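Local coordinates for protein phosphoserine phosphatase (Homo sapiens, PDB 6HYY) that catalyses the hydrolysis of O-phosphoserine to serine and phosphate, probably through the magnesium-dependent chemistry of the haloacid dehalogenase-like hydrolases, at residues 25-30 against 38-43; 45-50 against 55-60; 110-115 against 124-129. One frame throughout, in Å; residues are numbered along the deposited sequence.

Contact 1: 25-30 against 38-43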
ATOM      1  N   GLU A  25       3.395  -9.199   0.677  1.00 29.49           N
ATOM      2  CA  GLU A  25       2.330  -8.792  -0.233  1.00 28.19           C
ATOM      3  C   GLU A  25       1.049  -9.469   0.236  1.00 29.00           C
ATOM      4  O   GLU A  25       0.996 -10.698   0.346  1.00 28.15           O
ATOM      5  CB  GLU A  25       2.662  -9.164  -1.683  1.00 31.14           C
ATOM      6  CG  GLU A  25       4.015  -8.639  -2.172  1.00 37.33           C
ATOM      7  CD  GLU A  25       3.896  -7.334  -2.951  1.00 37.40           C
ATOM      8  OE1 GLU A  25       3.195  -7.329  -3.983  1.00 47.33           O
ATOM      9  OE2 GLU A  25       4.507  -6.309  -2.542  1.00 38.22           O
ATOM     10  N   GLY A  26       0.027  -8.664   0.534  1.00 26.37           N
ATOM     11  CA  GLY A  26      -1.166  -9.207   1.161  1.00 27.21           C
ATOM     12  C   GLY A  26      -1.826 -10.300   0.344  1.00 28.15           C
ATOM     13  O   GLY A  26      -2.219 -11.340   0.881  1.00 29.72           O
ATOM     14  N   ILE A  27      -1.934 -10.095  -0.970  1.00 28.93           N
ATOM     15  CA  ILE A  27      -2.590 -11.095  -1.806  1.00 26.19           C
ATOM     16  C   ILE A  27      -1.806 -12.407  -1.804  1.00 28.59           C
ATOM     17  O   ILE A  27      -2.403 -13.489  -1.843  1.00 29.46           O
ATOM     18  CB  ILE A  27      -2.811 -10.542  -3.230  1.00 29.36           C
ATOM     19  CG1 ILE A  27      -3.656 -11.526  -4.043  1.00 30.81           C
ATOM     20  CG2 ILE A  27      -1.487 -10.250  -3.914  1.00 29.93           C
ATOM     21  CD1 ILE A  27      -4.302 -10.927  -5.273  1.00 30.92           C
ATOM     22  N   ASP A  28      -0.470 -12.340  -1.727  1.00 28.13           N
ATOM     23  CA  ASP A  28       0.338 -13.556  -1.652  1.00 28.25           C
ATOM     24  C   ASP A  28       0.140 -14.263  -0.318  1.00 29.03           C
ATOM     25  O   ASP A  28       0.100 -15.499  -0.258  1.00 31.54           O
ATOM     26  CB  ASP A  28       1.818 -13.219  -1.858  1.00 29.82           C
ATOM     27  CG  ASP A  28       2.102 -12.630  -3.234  1.00 35.89           C
ATOM     28  OD1 ASP A  28       1.237 -12.763  -4.133  1.00 39.27           O
ATOM     29  OD2 ASP A  28       3.189 -12.038  -3.419  1.00 39.57           O
ATOM     30  N   GLU A  29       0.036 -13.496   0.768  1.00 30.89           N
ATOM     31  CA  GLU A  29      -0.191 -14.105   2.076  1.00 29.88           C
ATOM     32  C   GLU A  29      -1.571 -14.741   2.152  1.00 33.53           C
ATOM     33  O   GLU A  29      -1.747 -15.791   2.787  1.00 37.00           O
ATOM     34  CB  GLU A  29      -0.012 -13.057   3.169  1.00 30.46           C
ATOM     35  CG  GLU A  29       1.402 -12.515   3.206  1.00 34.14           C
ATOM     36  CD  GLU A  29       2.401 -13.595   3.566  1.00 38.22           C
ATOM     37  OE1 GLU A  29       3.294 -13.907   2.745  1.00 39.52           O
ATOM     38  OE2 GLU A  29       2.270 -14.151   4.674  1.00 44.58           O
ATOM     39  N   LEU A  30      -2.566 -14.111   1.526  1.00 31.13           N
ATOM     40  CA  LEU A  30      -3.886 -14.719   1.442  1.00 30.98           C
ATOM     41  C   LEU A  30      -3.830 -16.013   0.644  1.00 34.75           C
ATOM     42  O   LEU A  30      -4.446 -17.016   1.023  1.00 35.41           O
ATOM     43  CB  LEU A  30      -4.871 -13.728   0.815  1.00 29.18           C
ATOM     44  CG  LEU A  30      -6.346 -14.110   0.802  1.00 30.34           C
ATOM     45  CD1 LEU A  30      -6.800 -14.476   2.199  1.00 33.76           C
ATOM     46  CD2 LEU A  30      -7.162 -12.942   0.239  1.00 30.81           C
ATOM     47  N   ASP A  38       2.253 -20.505  -4.626  1.00 46.97           N
ATOM     48  CA  ASP A  38       3.215 -20.484  -5.725  1.00 47.22           C
ATOM     49  C   ASP A  38       2.635 -19.795  -6.951  1.00 46.91           C
ATOM     50  O   ASP A  38       3.240 -18.862  -7.502  1.00 45.36           O
ATOM     51  CB  ASP A  38       3.652 -21.907  -6.076  1.00 48.93           C
ATOM     52  CG  ASP A  38       4.541 -22.532  -5.013  1.00 55.04           C
ATOM     53  OD1 ASP A  38       5.263 -21.791  -4.316  1.00 56.58           O
ATOM     54  OD2 ASP A  38       4.507 -23.772  -4.865  1.00 61.77           O
ATOM     55  N   ALA A  39       1.456 -20.239  -7.393  1.00 44.71           N
ATOM     56  CA  ALA A  39       0.846 -19.674  -8.591  1.00 45.78           C
ATOM     57  C   ALA A  39       0.577 -18.183  -8.429  1.00 39.47           C
ATOM     58  O   ALA A  39       0.862 -17.392  -9.336  1.00 40.06           O
ATOM     59  CB  ALA A  39      -0.448 -20.423  -8.918  1.00 47.31           C
ATOM     60  N   VAL A  40       0.049 -17.776  -7.276  1.00 41.47           N
ATOM     61  CA  VAL A  40      -0.348 -16.381  -7.106  1.00 36.58           C
ATOM     62  C   VAL A  40       0.875 -15.481  -6.955  1.00 37.41           C
ATOM     63  O   VAL A  40       0.927 -14.389  -7.532  1.00 38.45           O
ATOM     64  CB  VAL A  40      -1.314 -16.245  -5.916  1.00 37.76           C
ATOM     65  CG1 VAL A  40      -1.403 -14.790  -5.456  1.00 34.04           C
ATOM     66  CG2 VAL A  40      -2.689 -16.783  -6.293  1.00 37.58           C
ATOM     67  N   SER A  41       1.877 -15.921  -6.184  1.00 41.88           N
ATOM     68  CA  SER A  41       3.096 -15.130  -6.036  1.00 42.15           C
ATOM     69  C   SER A  41       3.745 -14.860  -7.388  1.00 40.73           C
ATOM     70  O   SER A  41       4.252 -13.757  -7.633  1.00 37.23           O
ATOM     71  CB  SER A  41       4.081 -15.841  -5.104  1.00 42.07           C
ATOM     72  OG  SER A  41       3.698 -15.698  -3.745  1.00 47.61           O
ATOM     73  N   GLU A  42       3.723 -15.849  -8.284  1.00 38.79           N
ATOM     74  CA  GLU A  42       4.253 -15.639  -9.626  1.00 40.14           C
ATOM     75  C   GLU A  42       3.421 -14.624 -10.400  1.00 40.51           C
ATOM     76  O   GLU A  42       3.973 -13.732 -11.055  1.00 40.61           O
ATOM     77  CB  GLU A  42       4.317 -16.968 -10.378  1.00 44.36           C
ATOM     78  CG  GLU A  42       5.108 -16.897 -11.675  1.00 49.44           C
ATOM     79  CD  GLU A  42       6.433 -16.165 -11.512  1.00 51.82           C
ATOM     80  OE1 GLU A  42       6.726 -15.267 -12.331  1.00 53.24           O
ATOM     81  OE2 GLU A  42       7.181 -16.483 -10.560  1.00 50.82           O
ATOM     82  N   MET A  43       2.091 -14.734 -10.332  1.00 35.24           N
ATOM     83  CA  MET A  43       1.242 -13.767 -11.023  1.00 37.57           C
ATOM     84  C   MET A  43       1.437 -12.363 -10.472  1.00 35.91           C
ATOM     85  O   MET A  43       1.333 -11.381 -11.215  1.00 36.35           O
ATOM     86  CB  MET A  43      -0.226 -14.177 -10.909  1.00 38.13           C
ATOM     87  CG  MET A  43      -0.544 -15.545 -11.476  1.00 41.10           C
ATOM     88  SD  MET A  43      -2.168 -16.136 -10.953  1.00 52.65           S
ATOM     89  CE  MET A  43      -3.140 -15.825 -12.409  1.00 43.66           C
TER
HETATM   90  O   HOH W   1       5.090 -12.127  -5.287  1.00 39.57           O

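Contact 2: 45-50 against 55-60. With PO4 (phosphate ion), chain C.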
ATOM      1  N   ARG A  45       4.300 -11.087  -9.233  1.00 38.47           N
ATOM      2  CA  ARG A  45       5.512 -10.611  -9.894  1.00 40.06           C
ATOM      3  C   ARG A  45       5.232 -10.249 -11.345  1.00 39.63           C
ATOM      4  O   ARG A  45       5.756  -9.255 -11.860  1.00 41.54           O
ATOM      5  CB  ARG A  45       6.600 -11.681  -9.821  1.00 41.93           C
ATOM      6  CG  ARG A  45       7.256 -11.814  -8.458  1.00 45.70           C
ATOM      7  CD  ARG A  45       8.603 -12.519  -8.573  1.00 43.25           C
ATOM      8  NE  ARG A  45       8.454 -13.968  -8.691  1.00 41.57           N
ATOM      9  CZ  ARG A  45       8.075 -14.770  -7.701  1.00 45.13           C
ATOM     10  NH1 ARG A  45       7.809 -14.279  -6.494  1.00 44.65           N
ATOM     11  NH2 ARG A  45       7.972 -16.074  -7.917  1.00 52.17           N
ATOM     12  N   ARG A  46       4.394 -11.047 -12.011  1.00 39.74           N
ATOM     13  CA  ARG A  46       4.063 -10.825 -13.415  1.00 39.46           C
ATOM     14  C   ARG A  46       3.369  -9.487 -13.636  1.00 42.17           C
ATOM     15  O   ARG A  46       3.557  -8.855 -14.683  1.00 43.05           O
ATOM     16  CB  ARG A  46       3.185 -11.984 -13.895  1.00 41.92           C
ATOM     17  CG  ARG A  46       2.756 -11.962 -15.349  1.00 46.58           C
ATOM     18  CD  ARG A  46       1.952 -13.225 -15.650  1.00 48.09           C
ATOM     19  NE  ARG A  46       1.315 -13.196 -16.962  1.00 50.56           N
ATOM     20  CZ  ARG A  46       0.130 -12.644 -17.208  1.00 53.15           C
ATOM     21  NH1 ARG A  46      -0.552 -12.061 -16.231  1.00 45.64           N
ATOM     22  NH2 ARG A  46      -0.371 -12.675 -18.437  1.00 54.20           N
ATOM     23  N   ALA A  47       2.577  -9.032 -12.669  1.00 41.51           N
ATOM     24  CA  ALA A  47       1.793  -7.815 -12.825  1.00 42.63           C
ATOM     25  C   ALA A  47       2.554  -6.551 -12.441  1.00 46.42           C
ATOM     26  O   ALA A  47       2.008  -5.452 -12.596  1.00 46.08           O
ATOM     27  CB  ALA A  47       0.503  -7.912 -12.001  1.00 42.19           C
ATOM     28  N   MET A  48       3.790  -6.675 -11.957  1.00 44.08           N
ATOM     29  CA  MET A  48       4.541  -5.517 -11.488  1.00 45.53           C
ATOM     30  C   MET A  48       4.661  -4.457 -12.578  1.00 49.22           C
ATOM     31  O   MET A  48       4.801  -4.771 -13.765  1.00 47.63           O
ATOM     32  CB  MET A  48       5.929  -5.946 -11.017  1.00 45.33           C
ATOM     33  CG  MET A  48       5.948  -6.482  -9.605  1.00 45.21           C
ATOM     34  SD  MET A  48       7.520  -7.261  -9.196  1.00 44.52           S
ATOM     35  CE  MET A  48       8.706  -6.043  -9.747  1.00 40.81           C
ATOM     36  N   GLY A  49       4.606  -3.190 -12.163  1.00 43.27           N
ATOM     37  CA  GLY A  49       4.554  -2.103 -13.110  1.00 44.70           C
ATOM     38  C   GLY A  49       3.239  -2.147 -13.875  1.00 52.71           C
ATOM     39  O   GLY A  49       2.235  -2.706 -13.425  1.00 56.26           O
ATOM     40  N   GLY A  50       3.259  -1.551 -15.061  1.00 57.12           N
ATOM     41  CA  GLY A  50       2.090  -1.613 -15.917  1.00 59.02           C
ATOM     42  C   GLY A  50       2.091  -2.830 -16.819  1.00 56.18           C
ATOM     43  O   GLY A  50       1.379  -2.853 -17.828  1.00 57.12           O
ATOM     44  N   LYS A  55      -6.589  -4.915 -13.284  1.00 34.97           N
ATOM     45  CA  LYS A  55      -7.883  -5.513 -12.973  1.00 35.43           C
ATOM     46  C   LYS A  55      -7.933  -6.968 -13.418  1.00 34.65           C
ATOM     47  O   LYS A  55      -8.409  -7.837 -12.678  1.00 34.98           O
ATOM     48  CB  LYS A  55      -9.014  -4.713 -13.626  1.00 38.45           C
ATOM     49  CG  LYS A  55     -10.403  -5.193 -13.236  1.00 41.71           C
ATOM     50  CD  LYS A  55     -11.502  -4.458 -13.994  1.00 44.03           C
ATOM     51  CE  LYS A  55     -11.598  -2.997 -13.572  1.00 49.70           C
ATOM     52  NZ  LYS A  55     -12.419  -2.193 -14.523  1.00 49.52           N
ATOM     53  N   ALA A  56      -7.430  -7.251 -14.624  1.00 37.70           N
ATOM     54  CA  ALA A  56      -7.358  -8.628 -15.098  1.00 37.41           C
ATOM     55  C   ALA A  56      -6.449  -9.474 -14.215  1.00 37.50           C
ATOM     56  O   ALA A  56      -6.799 -10.605 -13.861  1.00 37.35           O
ATOM     57  CB  ALA A  56      -6.874  -8.650 -16.547  1.00 39.08           C
ATOM     58  N   ALA A  57      -5.275  -8.947 -13.850  1.00 38.30           N
ATOM     59  CA  ALA A  57      -4.358  -9.704 -13.002  1.00 37.78           C
ATOM     60  C   ALA A  57      -4.960  -9.972 -11.628  1.00 32.12           C
ATOM     61  O   ALA A  57      -4.719 -11.031 -11.036  1.00 35.25           O
ATOM     62  CB  ALA A  57      -3.028  -8.961 -12.865  1.00 38.48           C
ATOM     63  N   LEU A  58      -5.739  -9.023 -11.104  1.00 33.16           N
ATOM     64  CA  LEU A  58      -6.408  -9.230  -9.827  1.00 32.34           C
ATOM     65  C   LEU A  58      -7.485 -10.304  -9.940  1.00 34.05           C
ATOM     66  O   LEU A  58      -7.584 -11.192  -9.083  1.00 32.75           O
ATOM     67  CB  LEU A  58      -7.010  -7.909  -9.335  1.00 33.61           C
ATOM     68  CG  LEU A  58      -7.563  -7.933  -7.910  1.00 37.63           C
ATOM     69  CD1 LEU A  58      -6.480  -8.338  -6.927  1.00 33.72           C
ATOM     70  CD2 LEU A  58      -8.174  -6.583  -7.536  1.00 34.20           C
ATOM     71  N   THR A  59      -8.316 -10.222 -10.982  1.00 33.22           N
ATOM     72  CA  THR A  59      -9.370 -11.214 -11.179  1.00 34.47           C
ATOM     73  C   THR A  59      -8.792 -12.619 -11.264  1.00 35.17           C
ATOM     74  O   THR A  59      -9.296 -13.552 -10.626  1.00 34.60           O
ATOM     75  CB  THR A  59     -10.158 -10.886 -12.448  1.00 34.99           C
ATOM     76  OG1 THR A  59     -10.716  -9.574 -12.336  1.00 35.36           O
ATOM     77  CG2 THR A  59     -11.282 -11.894 -12.653  1.00 35.73           C
ATOM     78  N   GLU A  60      -7.709 -12.782 -12.030  1.00 34.93           N
ATOM     79  CA  GLU A  60      -7.137 -14.110 -12.236  1.00 36.96           C
ATOM     80  C   GLU A  60      -6.538 -14.680 -10.957  1.00 37.70           C
ATOM     81  O   GLU A  60      -6.644 -15.885 -10.705  1.00 35.79           O
ATOM     82  CB  GLU A  60      -6.083 -14.059 -13.338  1.00 39.98           C
ATOM     83  CG  GLU A  60      -6.631 -13.666 -14.688  1.00 42.80           C
ATOM     84  CD  GLU A  60      -5.535 -13.240 -15.641  1.00 49.38           C
ATOM     85  OE1 GLU A  60      -5.822 -13.053 -16.842  1.00 55.06           O
ATOM     86  OE2 GLU A  60      -4.383 -13.094 -15.181  1.00 51.63           O
TER
HETATM   87  P   PO4 C 301       4.497  -2.540  -8.401  1.00 30.54           P
HETATM   88  O1  PO4 C 301       3.857  -3.060  -7.139  1.00 45.01           O
HETATM   89  O2  PO4 C 301       4.714  -1.058  -8.290  1.00 33.74           O
HETATM   90  O3  PO4 C 301       5.813  -3.248  -8.625  1.00 44.76           O
HETATM   91  O4  PO4 C 301       3.610  -2.851  -9.586  1.00 49.05           O

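Contact 3: 110-115 against 124-129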
ATOM      1  N   SER A 110     -10.119  -5.403   4.070  1.00 28.27           N
ATOM      2  CA  SER A 110     -10.149  -6.214   5.284  1.00 29.40           C
ATOM      3  C   SER A 110      -8.781  -6.232   5.955  1.00 24.07           C
ATOM      4  O   SER A 110      -8.646  -5.902   7.141  1.00 29.63           O
ATOM      5  CB  SER A 110     -10.605  -7.637   4.951  1.00 24.49           C
ATOM      6  OG  SER A 110      -9.863  -8.163   3.875  1.00 30.70           O
ATOM      7  N   ILE A 111      -7.751  -6.551   5.178  1.00 27.13           N
ATOM      8  CA  ILE A 111      -6.400  -6.646   5.710  1.00 28.27           C
ATOM      9  C   ILE A 111      -5.814  -5.258   5.956  1.00 25.93           C
ATOM     10  O   ILE A 111      -5.191  -5.008   6.994  1.00 26.03           O
ATOM     11  CB  ILE A 111      -5.524  -7.473   4.759  1.00 34.06           C
ATOM     12  CG1 ILE A 111      -6.161  -8.846   4.489  1.00 31.26           C
ATOM     13  CG2 ILE A 111      -4.117  -7.610   5.334  1.00 31.09           C
ATOM     14  CD1 ILE A 111      -5.549  -9.577   3.311  1.00 34.52           C
ATOM     15  N   VAL A 112      -6.020  -4.328   5.022  1.00 24.11           N
ATOM     16  CA  VAL A 112      -5.387  -3.015   5.163  1.00 23.76           C
ATOM     17  C   VAL A 112      -5.992  -2.221   6.325  1.00 26.02           C
ATOM     18  O   VAL A 112      -5.300  -1.419   6.971  1.00 24.64           O
ATOM     19  CB  VAL A 112      -5.476  -2.232   3.837  1.00 22.15           C
ATOM     20  CG1 VAL A 112      -4.866  -0.832   4.002  1.00 23.94           C
ATOM     21  CG2 VAL A 112      -4.760  -2.986   2.715  1.00 26.04           C
ATOM     22  N   GLU A 113      -7.282  -2.414   6.617  1.00 23.87           N
ATOM     23  CA  GLU A 113      -7.861  -1.751   7.779  1.00 25.42           C
ATOM     24  C   GLU A 113      -7.272  -2.284   9.076  1.00 25.75           C
ATOM     25  O   GLU A 113      -7.130  -1.527  10.041  1.00 26.72           O
ATOM     26  CB  GLU A 113      -9.384  -1.902   7.778  1.00 25.15           C
ATOM     27  CG  GLU A 113     -10.085  -0.957   6.799  1.00 29.70           C
ATOM     28  CD  GLU A 113     -11.582  -0.867   7.025  1.00 36.83           C
ATOM     29  OE1 GLU A 113     -12.127  -1.675   7.801  1.00 41.46           O
ATOM     30  OE2 GLU A 113     -12.218   0.023   6.420  1.00 36.76           O
ATOM     31  N   HIS A 114      -6.933  -3.579   9.118  1.00 26.81           N
ATOM     32  CA  HIS A 114      -6.209  -4.133  10.259  1.00 29.07           C
ATOM     33  C   HIS A 114      -4.854  -3.447  10.429  1.00 25.11           C
ATOM     34  O   HIS A 114      -4.482  -3.040  11.535  1.00 26.54           O
ATOM     35  CB  HIS A 114      -6.050  -5.645  10.070  1.00 30.53           C
ATOM     36  CG  HIS A 114      -5.077  -6.281  11.014  1.00 34.11           C
ATOM     37  ND1 HIS A 114      -5.406  -6.617  12.311  1.00 35.68           N
ATOM     38  CD2 HIS A 114      -3.784  -6.646  10.845  1.00 36.41           C
ATOM     39  CE1 HIS A 114      -4.355  -7.158  12.901  1.00 36.37           C
ATOM     40  NE2 HIS A 114      -3.358  -7.183  12.035  1.00 38.99           N
ATOM     41  N   VAL A 115      -4.123  -3.272   9.324  1.00 23.22           N
ATOM     42  CA  VAL A 115      -2.837  -2.580   9.370  1.00 23.78           C
ATOM     43  C   VAL A 115      -3.027  -1.136   9.826  1.00 22.88           C
ATOM     44  O   VAL A 115      -2.303  -0.645  10.698  1.00 23.59           O
ATOM     45  CB  VAL A 115      -2.151  -2.659   7.993  1.00 23.31           C
ATOM     46  CG1 VAL A 115      -0.923  -1.773   7.932  1.00 21.87           C
ATOM     47  CG2 VAL A 115      -1.792  -4.089   7.669  1.00 25.15           C
ATOM     48  N   THR A 124     -11.210   5.929   7.196  1.00 24.39           N
ATOM     49  CA  THR A 124     -11.455   6.925   6.153  1.00 26.18           C
ATOM     50  C   THR A 124     -10.228   7.195   5.303  1.00 25.16           C
ATOM     51  O   THR A 124     -10.363   7.685   4.178  1.00 25.54           O
ATOM     52  CB  THR A 124     -11.905   8.267   6.755  1.00 29.56           C
ATOM     53  OG1 THR A 124     -10.907   8.753   7.668  1.00 29.37           O
ATOM     54  CG2 THR A 124     -13.223   8.117   7.483  1.00 35.22           C
ATOM     55  N   ASN A 125      -9.039   6.894   5.820  1.00 22.96           N
ATOM     56  CA  ASN A 125      -7.783   7.212   5.157  1.00 20.77           C
ATOM     57  C   ASN A 125      -7.186   5.998   4.472  1.00 20.56           C
ATOM     58  O   ASN A 125      -6.012   6.034   4.075  1.00 20.92           O
ATOM     59  CB  ASN A 125      -6.783   7.769   6.170  1.00 20.56           C
ATOM     60  CG  ASN A 125      -7.152   9.163   6.677  1.00 23.62           C
ATOM     61  OD1 ASN A 125      -8.315   9.573   6.634  1.00 23.27           O
ATOM     62  ND2 ASN A 125      -6.162   9.886   7.170  1.00 21.32           N
ATOM     63  N   VAL A 126      -7.968   4.928   4.336  1.00 19.56           N
ATOM     64  CA  VAL A 126      -7.547   3.693   3.690  1.00 20.49           C
ATOM     65  C   VAL A 126      -8.231   3.600   2.335  1.00 20.98           C
ATOM     66  O   VAL A 126      -9.457   3.777   2.232  1.00 22.44           O
ATOM     67  CB  VAL A 126      -7.900   2.467   4.547  1.00 22.35           C
ATOM     68  CG1 VAL A 126      -7.715   1.203   3.733  1.00 23.41           C
ATOM     69  CG2 VAL A 126      -7.080   2.444   5.835  1.00 23.30           C
ATOM     70  N   PHE A 127      -7.444   3.332   1.295  1.00 20.05           N
ATOM     71  CA  PHE A 127      -7.952   3.127  -0.052  1.00 19.29           C
ATOM     72  C   PHE A 127      -7.409   1.797  -0.536  1.00 22.65           C
ATOM     73  O   PHE A 127      -6.191   1.632  -0.664  1.00 21.72           O
ATOM     74  CB  PHE A 127      -7.531   4.263  -0.991  1.00 20.95           C
ATOM     75  CG  PHE A 127      -8.146   5.598  -0.656  1.00 22.13           C
ATOM     76  CD1 PHE A 127      -7.588   6.410   0.315  1.00 21.63           C
ATOM     77  CD2 PHE A 127      -9.271   6.039  -1.339  1.00 26.31           C
ATOM     78  CE1 PHE A 127      -8.159   7.654   0.615  1.00 23.97           C
ATOM     79  CE2 PHE A 127      -9.843   7.273  -1.061  1.00 27.87           C
ATOM     80  CZ  PHE A 127      -9.290   8.079  -0.082  1.00 28.76           C
ATOM     81  N   ALA A 128      -8.307   0.841  -0.762  1.00 20.31           N
ATOM     82  CA  ALA A 128      -7.896  -0.504  -1.145  1.00 20.76           C
ATOM     83  C   ALA A 128      -9.068  -1.193  -1.827  1.00 24.64           C
ATOM     84  O   ALA A 128     -10.186  -0.674  -1.858  1.00 24.51           O
ATOM     85  CB  ALA A 128      -7.411  -1.306   0.067  1.00 23.98           C
ATOM     86  N   ASN A 129      -8.795  -2.375  -2.372  1.00 24.46           N
ATOM     87  CA  ASN A 129      -9.858  -3.128  -3.015  1.00 24.17           C
ATOM     88  C   ASN A 129     -10.750  -3.791  -1.967  1.00 26.40           C
ATOM     89  O   ASN A 129     -10.364  -3.981  -0.816  1.00 25.93           O
ATOM     90  CB  ASN A 129      -9.257  -4.135  -3.983  1.00 24.54           C
ATOM     91  CG  ASN A 129      -8.722  -3.450  -5.202  1.00 26.31           C
ATOM     92  OD1 ASN A 129      -9.414  -2.609  -5.781  1.00 29.22           O
ATOM     93  ND2 ASN A 129      -7.482  -3.731  -5.563  1.00 27.00           N
TER

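Contact 1: 25-30 against 38-43
D28 and S41 meet with the serine hydroxyl over the flat face of the aspartate carboxylate: OG of S41 stands 3.5 Å from CG of D28, almost directly above that carbon. No hydrogen bond joins the two groups, and each has a partner outside the two segments. OD1 of D28 is bonded to OG1 of T44, a hydroxyl also bonded to the V40 carbonyl, and OG of S41 turns weakly to the carbonyl of E37. D28 carries CG beside its own backbone N (chi1 -63°), and this brings the carboxylate to the neighbouring helix although the bond leaving the backbone does not aim there. V40 reaches the same group from another direction, with CG1 coming in beside the carboxylate to lie 3.6 Å from OD1 of D28. The apolar edge of the contact is thinner, CG1 of I27 lying 4.2 Å from CG1 of V40; the side chain of I27 is about 6 Å from the bound serine. A water completes the link on the polar side, donating at 2.7 Å to OD2 of D28 and at 3.0 Å to O of S41. The segment axes run 8.8 Å apart and nearly antiparallel, at 168°. Two short helices folded back on each other in this way form a helical hairpin, consistent with the alpha-helical cap of C1-type haloacid dehalogenase-like phosphatases.

Contact 2: 45-50 against 55-60
A47 and A57 touch through their methyl groups where the chain leaves helix 37-46 and returns along helix 54-65, a helical hairpin consistent with the cap of a C1-type haloacid dehalogenase-like phosphatase. The apolar part is small: CB of A47 lies 3.8 Å from CB of A57, both bonds from the backbone pointing across the gap. With side chains this short the two backbones can come close, and V52, from the connecting loop, packs against both alanines.

The charged part lies at the more open border. R46 stretches out with CG anti to its backbone nitrogen (chi1 -179°), and its side chain runs roughly perpendicular to that of E60. NH1 of R46 comes within 4.1 Å of OE2 of E60, but the guanidinium and carboxylate planes are turned 45° apart and OE2 sits far off the guanidinium plane, where none of its N-H bonds is directed. The attraction is one of charge alone, beyond salt-bridge range.

Hydrogen bonding engages the loop with a phosphate ion. The amide N of G49 donates to O4 of the phosphate at 2.8 Å, and CG of M48 packs 3.4 Å from O3 of the same ion. T178, in the part of the chain following the magnesium ligand D175, also bonds it through OG1. Phosphate is a product of the reaction, though this ion probably comes from the crystallisation liquor.

Within helix 54-65, O of K55 accepts two bonds of 2.9 Å, from N and from OG1 of T59; the donors arrive from opposite faces of the carbonyl plane, the hydroxyl 35° out of it.

Contact 3: 110-115 against 124-129
OG1 of T124 donates to OD1 of N125 at 2.9 Å, from above the plane of the amide, at the turn leading into strand 126-133. Beyond it the meeting with helix 109-116 is apolar across the gap and rests on V112. CG1 of V112, anti to its backbone nitrogen (chi1 178°), presses against CG1 of V126 at 3.5 Å, a tight methyl contact in which the two side chains lie alongside, pointing opposite ways. The other branch, CG2 of V112, rests 4.1 Å from CB of A128, so that one valine bridges two residues on the same face of the strand. At the border the CG methylene of E113 brushes CG1 of V126 at 4.4 Å. The E113 carboxylate turns instead to R109, which forms a salt bridge with OE2 and also bonds the carbonyl of V126, tying helix to strand by a polar route. V112 further packs on L103 and S105 of strand 100-105. The segment axes lie 8.5 Å apart and run roughly antiparallel, at 155°. Helix 109-116 connects the parallel, adjacent strands 100-105 and 126-133 in a beta-alpha-beta crossover, the repeating unit of the Rossmann-like core of haloacid dehalogenase-like hydrolases.

In the fold
Contacts 1, 2 and 3 follow one another along the chain without overlap. The first two share helix 37-46, their centres 11 Å apart, and M43 CE of contact 1 packs on E60 CB of contact 2 at 3.6 Å; together they belong to the helical region between strand 12-16 and strand 100-105. Contact 3 lies on the mixed beta-sheet, its centre 18 Å from that of contact 1 and 20 Å from that of contact 2. L58 joins the two regions, its CD2 lying 3.5 Å from ND2 of N129. This juxtaposition of helical cap and sheet core brings both close to the bound serine, as in an active site formed between cap and core.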